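Local coordinates for protein galactan 1,3-beta-galactosidase (Phanerochaete chrysosporium, PDB 7BYS) that probably hydrolyses beta-1,3-galactan chains from their ends as a family 43 glycoside hydrolase and carries a calcium-binding carbohydrate-binding module, at residues R82-F87 with D137-Q142; L357-G362 with I393-K398. One frame throughout, in Å; residues are numbered along the deposited sequence.

Interaction 1. Residues R82-F87 with D137-Q142; sequences RPKVIF and DESIFQ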
# COMPACT_ATOMS: atom_id res chain seq x y z
N ARG A 82 -10.71 5.98 1.37
CA ARG A 82 -10.76 4.57 1.76
C ARG A 82 -12.11 3.89 1.45
O ARG A 82 -12.74 3.32 2.33
CB ARG A 82 -10.38 4.40 3.23
CG ARG A 82 -8.93 4.83 3.49
CD ARG A 82 -8.54 4.73 4.96
NE ARG A 82 -7.17 5.21 5.17
CZ ARG A 82 -6.07 4.52 4.90
NH1 ARG A 82 -6.13 3.27 4.45
NH2 ARG A 82 -4.88 5.08 5.11
N PRO A 83 -12.56 3.94 0.19
CA PRO A 83 -13.81 3.28 -0.15
C PRO A 83 -13.72 1.77 0.07
O PRO A 83 -12.65 1.17 -0.06
CB PRO A 83 -13.98 3.59 -1.64
CG PRO A 83 -12.54 3.71 -2.14
CD PRO A 83 -11.82 4.40 -1.00
N LYS A 84 -14.85 1.17 0.41
CA LYS A 84 -14.97 -0.27 0.64
C LYS A 84 -16.34 -0.66 0.10
O LYS A 84 -17.29 0.11 0.23
CB LYS A 84 -14.91 -0.58 2.16
CG LYS A 84 -13.65 -0.07 2.88
CD LYS A 84 -12.41 -0.88 2.54
CE LYS A 84 -11.16 -0.14 3.01
NZ LYS A 84 -10.60 0.79 1.95
N VAL A 85 -16.44 -1.82 -0.55
CA VAL A 85 -17.70 -2.26 -1.14
C VAL A 85 -17.96 -3.71 -0.77
O VAL A 85 -17.07 -4.56 -0.91
CB VAL A 85 -17.71 -2.10 -2.68
CG1 VAL A 85 -19.07 -2.55 -3.24
CG2 VAL A 85 -17.44 -0.66 -3.09
N ILE A 86 -19.17 -3.98 -0.29
CA ILE A 86 -19.62 -5.35 -0.03
C ILE A 86 -20.98 -5.57 -0.68
O ILE A 86 -21.76 -4.63 -0.89
CB ILE A 86 -19.66 -5.69 1.48
CG1 ILE A 86 -20.56 -4.72 2.25
CG2 ILE A 86 -18.25 -5.73 2.07
CD1 ILE A 86 -20.72 -5.10 3.71
N PHE A 87 -21.28 -6.83 -1.00
CA PHE A 87 -22.54 -7.18 -1.65
C PHE A 87 -23.54 -7.64 -0.61
O PHE A 87 -23.25 -8.52 0.21
CB PHE A 87 -22.32 -8.28 -2.68
CG PHE A 87 -23.58 -8.70 -3.40
CD1 PHE A 87 -24.21 -7.84 -4.29
CD2 PHE A 87 -24.13 -9.95 -3.18
CE1 PHE A 87 -25.37 -8.23 -4.96
CE2 PHE A 87 -25.29 -10.35 -3.85
CZ PHE A 87 -25.90 -9.49 -4.74
N ASP A 137 -10.51 7.34 9.50
CA ASP A 137 -10.12 6.14 8.75
C ASP A 137 -11.07 5.01 9.12
O ASP A 137 -11.42 4.81 10.29
CB ASP A 137 -8.72 5.68 9.16
CG ASP A 137 -7.61 6.43 8.47
OD1 ASP A 137 -7.86 7.46 7.82
OD2 ASP A 137 -6.46 5.99 8.62
N GLU A 138 -11.50 4.25 8.11
CA GLU A 138 -12.46 3.18 8.34
C GLU A 138 -12.19 2.03 7.39
O GLU A 138 -11.49 2.18 6.38
CB GLU A 138 -13.92 3.66 8.24
CG GLU A 138 -14.28 4.46 6.98
CD GLU A 138 -14.05 3.71 5.67
OE1 GLU A 138 -13.39 4.28 4.79
OE2 GLU A 138 -14.50 2.54 5.52
N SER A 139 -12.79 0.89 7.71
CA SER A 139 -12.96 -0.17 6.73
C SER A 139 -14.29 -0.86 7.01
O SER A 139 -14.95 -0.59 8.02
CB SER A 139 -11.77 -1.14 6.78
OG SER A 139 -11.89 -2.16 5.80
N ILE A 140 -14.66 -1.76 6.11
CA ILE A 140 -15.86 -2.58 6.25
C ILE A 140 -15.40 -4.03 6.18
O ILE A 140 -14.67 -4.40 5.25
CB ILE A 140 -16.88 -2.30 5.13
CG1 ILE A 140 -17.36 -0.85 5.17
CG2 ILE A 140 -18.06 -3.29 5.20
CD1 ILE A 140 -18.19 -0.52 6.37
N PHE A 141 -15.79 -4.83 7.16
CA PHE A 141 -15.52 -6.26 7.15
C PHE A 141 -16.83 -7.02 7.05
O PHE A 141 -17.77 -6.76 7.81
CB PHE A 141 -14.77 -6.69 8.43
CG PHE A 141 -14.63 -8.17 8.54
CD1 PHE A 141 -13.76 -8.86 7.71
CD2 PHE A 141 -15.43 -8.90 9.42
CE1 PHE A 141 -13.66 -10.24 7.77
CE2 PHE A 141 -15.34 -10.28 9.48
CZ PHE A 141 -14.45 -10.96 8.66
N GLN A 142 -16.91 -7.96 6.11
CA GLN A 142 -18.08 -8.82 5.94
C GLN A 142 -17.71 -10.23 6.38
O GLN A 142 -16.83 -10.87 5.80
CB GLN A 142 -18.52 -8.82 4.48
CG GLN A 142 -19.81 -9.57 4.21
CD GLN A 142 -20.17 -9.52 2.74
OE1 GLN A 142 -19.32 -9.78 1.89
NE2 GLN A 142 -21.41 -9.15 2.44
O HOH W 1 -19.24 -8.84 -0.61
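Arg82 meets Asp137 and Glu138 where the innermost strands of two neighbouring blades come together in the five-bladed beta-propeller of family 43. Strands 82-87 and 138-142 run nearly parallel, their axes 6.7 Å apart. The Arg82 side chain runs extended from CG to NE. Its CB packs against Glu138 OE1, which lies 2.7 Å from Arg82 O, and CD packs against the Asp137 carboxylate. NE makes a long salt bridge of 3.5 Å to Asp137 OD1, with the guanidinium and carboxylate planes 55° apart. At the tip, NH1 bonds to Asn243 O, while Asp137 OD2 takes the backbone N-H of Ala188. Arg82 and Asp137 are galactose-binding residues of this enzyme; no sugar is bound here. Farther along, Ile86 CD1 meets Ile140 CG2 at 3.5 Å, the two side chains crossing at about a right angle. Gln142 stretches across with CG anti to its own N (chi1 -174°), which carries its amide to the end of the other strand. Replacing Gln142 by alanine removes both amide atoms and would probably leave Phe87 O without this donor and the bridging water without this acceptor. That water accepts from Phe87 N and donates to Gln142 OE1, while Gln142 NE2 reaches Phe87 O at 3.0 Å.

Interaction 2. Residues L357-G362 with I393-K398; sequences LYFANG and ISVPVK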
# COMPACT_ATOMS: atom_id res chain seq x y z
N LEU A 357 16.79 -1.51 -5.75
CA LEU A 357 17.87 -0.68 -5.22
C LEU A 357 17.66 -0.54 -3.71
O LEU A 357 16.66 0.04 -3.28
CB LEU A 357 17.90 0.69 -5.89
CG LEU A 357 17.77 0.75 -7.41
CD1 LEU A 357 17.85 2.20 -7.89
CD2 LEU A 357 18.83 -0.10 -8.08
N TYR A 358 18.59 -1.09 -2.93
CA TYR A 358 18.54 -1.00 -1.47
C TYR A 358 19.38 0.19 -1.03
O TYR A 358 20.58 0.25 -1.33
CB TYR A 358 19.04 -2.29 -0.83
CG TYR A 358 18.05 -3.42 -0.91
CD1 TYR A 358 17.76 -4.05 -2.12
CD2 TYR A 358 17.41 -3.87 0.24
CE1 TYR A 358 16.81 -5.07 -2.18
CE2 TYR A 358 16.48 -4.89 0.19
CZ TYR A 358 16.19 -5.48 -1.02
OH TYR A 358 15.26 -6.50 -1.04
N PHE A 359 18.77 1.13 -0.33
CA PHE A 359 19.43 2.39 -0.01
C PHE A 359 18.98 2.85 1.37
O PHE A 359 17.95 2.41 1.89
CB PHE A 359 19.07 3.46 -1.05
CG PHE A 359 17.62 3.84 -1.01
CD1 PHE A 359 17.18 4.86 -0.17
CD2 PHE A 359 16.68 3.12 -1.73
CE1 PHE A 359 15.84 5.18 -0.09
CE2 PHE A 359 15.34 3.43 -1.66
CZ PHE A 359 14.92 4.46 -0.83
N ALA A 360 19.74 3.77 1.95
CA ALA A 360 19.33 4.47 3.16
C ALA A 360 19.28 5.96 2.85
O ALA A 360 20.19 6.49 2.20
CB ALA A 360 20.32 4.21 4.30
N ASN A 361 18.23 6.63 3.30
CA ASN A 361 18.08 8.07 3.09
C ASN A 361 17.60 8.65 4.41
O ASN A 361 16.40 8.58 4.72
CB ASN A 361 17.10 8.35 1.95
CG ASN A 361 16.77 9.83 1.82
OD1 ASN A 361 17.42 10.70 2.41
ND2 ASN A 361 15.75 10.12 1.02
N GLY A 362 18.51 9.24 5.17
CA GLY A 362 18.15 9.79 6.46
C GLY A 362 17.53 11.17 6.44
O GLY A 362 17.27 11.73 7.52
N ILE A 393 15.64 0.61 2.89
CA ILE A 393 14.49 0.09 2.17
C ILE A 393 14.89 -0.06 0.70
O ILE A 393 15.98 0.33 0.31
CB ILE A 393 13.22 0.95 2.34
CG1 ILE A 393 13.44 2.35 1.76
CG2 ILE A 393 12.78 0.99 3.82
CD1 ILE A 393 12.17 3.20 1.68
N SER A 394 13.99 -0.61 -0.11
CA SER A 394 14.30 -0.79 -1.52
C SER A 394 13.22 -0.19 -2.41
O SER A 394 12.04 -0.15 -2.04
CB SER A 394 14.52 -2.27 -1.87
OG SER A 394 13.28 -2.98 -1.79
N VAL A 395 13.65 0.28 -3.58
CA VAL A 395 12.73 0.71 -4.63
C VAL A 395 13.12 0.05 -5.94
O VAL A 395 14.31 -0.20 -6.17
CB VAL A 395 12.69 2.24 -4.78
CG1 VAL A 395 12.09 2.91 -3.55
CG2 VAL A 395 14.08 2.80 -5.10
N PRO A 396 12.17 -0.20 -6.83
CA PRO A 396 12.47 -0.97 -8.05
C PRO A 396 12.65 -0.10 -9.28
O PRO A 396 12.06 0.99 -9.40
CB PRO A 396 11.22 -1.83 -8.21
CG PRO A 396 10.12 -0.92 -7.74
CD PRO A 396 10.72 -0.14 -6.58
N VAL A 397 13.46 -0.59 -10.21
CA VAL A 397 13.61 0.00 -11.53
C VAL A 397 13.75 -1.12 -12.55
O VAL A 397 14.42 -2.12 -12.30
CB VAL A 397 14.78 1.02 -11.58
CG1 VAL A 397 16.12 0.34 -11.32
CG2 VAL A 397 14.79 1.76 -12.92
N LYS A 398 13.07 -0.97 -13.69
CA LYS A 398 13.09 -1.97 -14.75
C LYS A 398 14.18 -1.60 -15.75
O LYS A 398 14.11 -0.54 -16.38
CB LYS A 398 11.73 -2.04 -15.44
CG LYS A 398 11.49 -3.37 -16.16
CD LYS A 398 10.02 -3.56 -16.51
CE LYS A 398 9.52 -2.41 -17.37
NZ LYS A 398 8.25 -1.83 -16.84
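Leu357 N donates a hydrogen bond to Val395 O at 2.8 Å, almost straight, 176° at the hydrogen. Leu357 O accepts in return from Val395 N. This pair and Phe359-Ile393 are the hydrogen-bonded pairs of two antiparallel strands, and each is closed by two backbone bonds. Between them lies the non-hydrogen-bonded pair Tyr358-Ser394. Here the CA atoms come within 4.2 Å, and Ser394 CA makes a CA-H...O contact of 3.1 Å with Leu357 O. Ser394 CB sits over the centre of one face of the Tyr358 ring, 3.5 Å from the centroid, as a CH-pi contact. Asp288 ties the polar ends of this pair together: its carboxylate bonds to Tyr358 OH and to Ser394 OG. Lys423 adds a cation-pi contact to the same ring. On the other face these two strands present apolar side chains. Phe359 CG stands between its backbone N and carbonyl carbon (chi1 66°), which swings the ring back across the neighbouring strand. There CZ touches Ile393 CG1 at 3.7 Å and CE2 touches Val395 CG2 at 3.7 Å. Leu357 CD2 reaches Val397 CG1 more loosely, at 4.2 Å. Val381 of the second sheet packs against Leu357, Val395 and Val397. One strand pair thus faces the interior with Leu357, Phe359, Ile393 and Val395, as expected in the beta-sandwich of a family 35 carbohydrate-binding module.

How the interactions relate
Both contacts are largely buried, but they belong to different domains and share no strand. Interaction 1 lies in the catalytic propeller and interaction 2 in the binding module, with nearest atoms about 17 Å apart. Interaction 1 joins strands of two separate sheets, so side chains, a salt bridge and a water span the gap. Interaction 2 joins neighbours within one sheet, where backbone bonds do most of the work and side chains pack along its two faces. Each has a functional site close by. Interaction 1 supplies two galactose-site residues itself. Interaction 2 stands beside calcium ligand Asp422, whose backbone bonds to Tyr358.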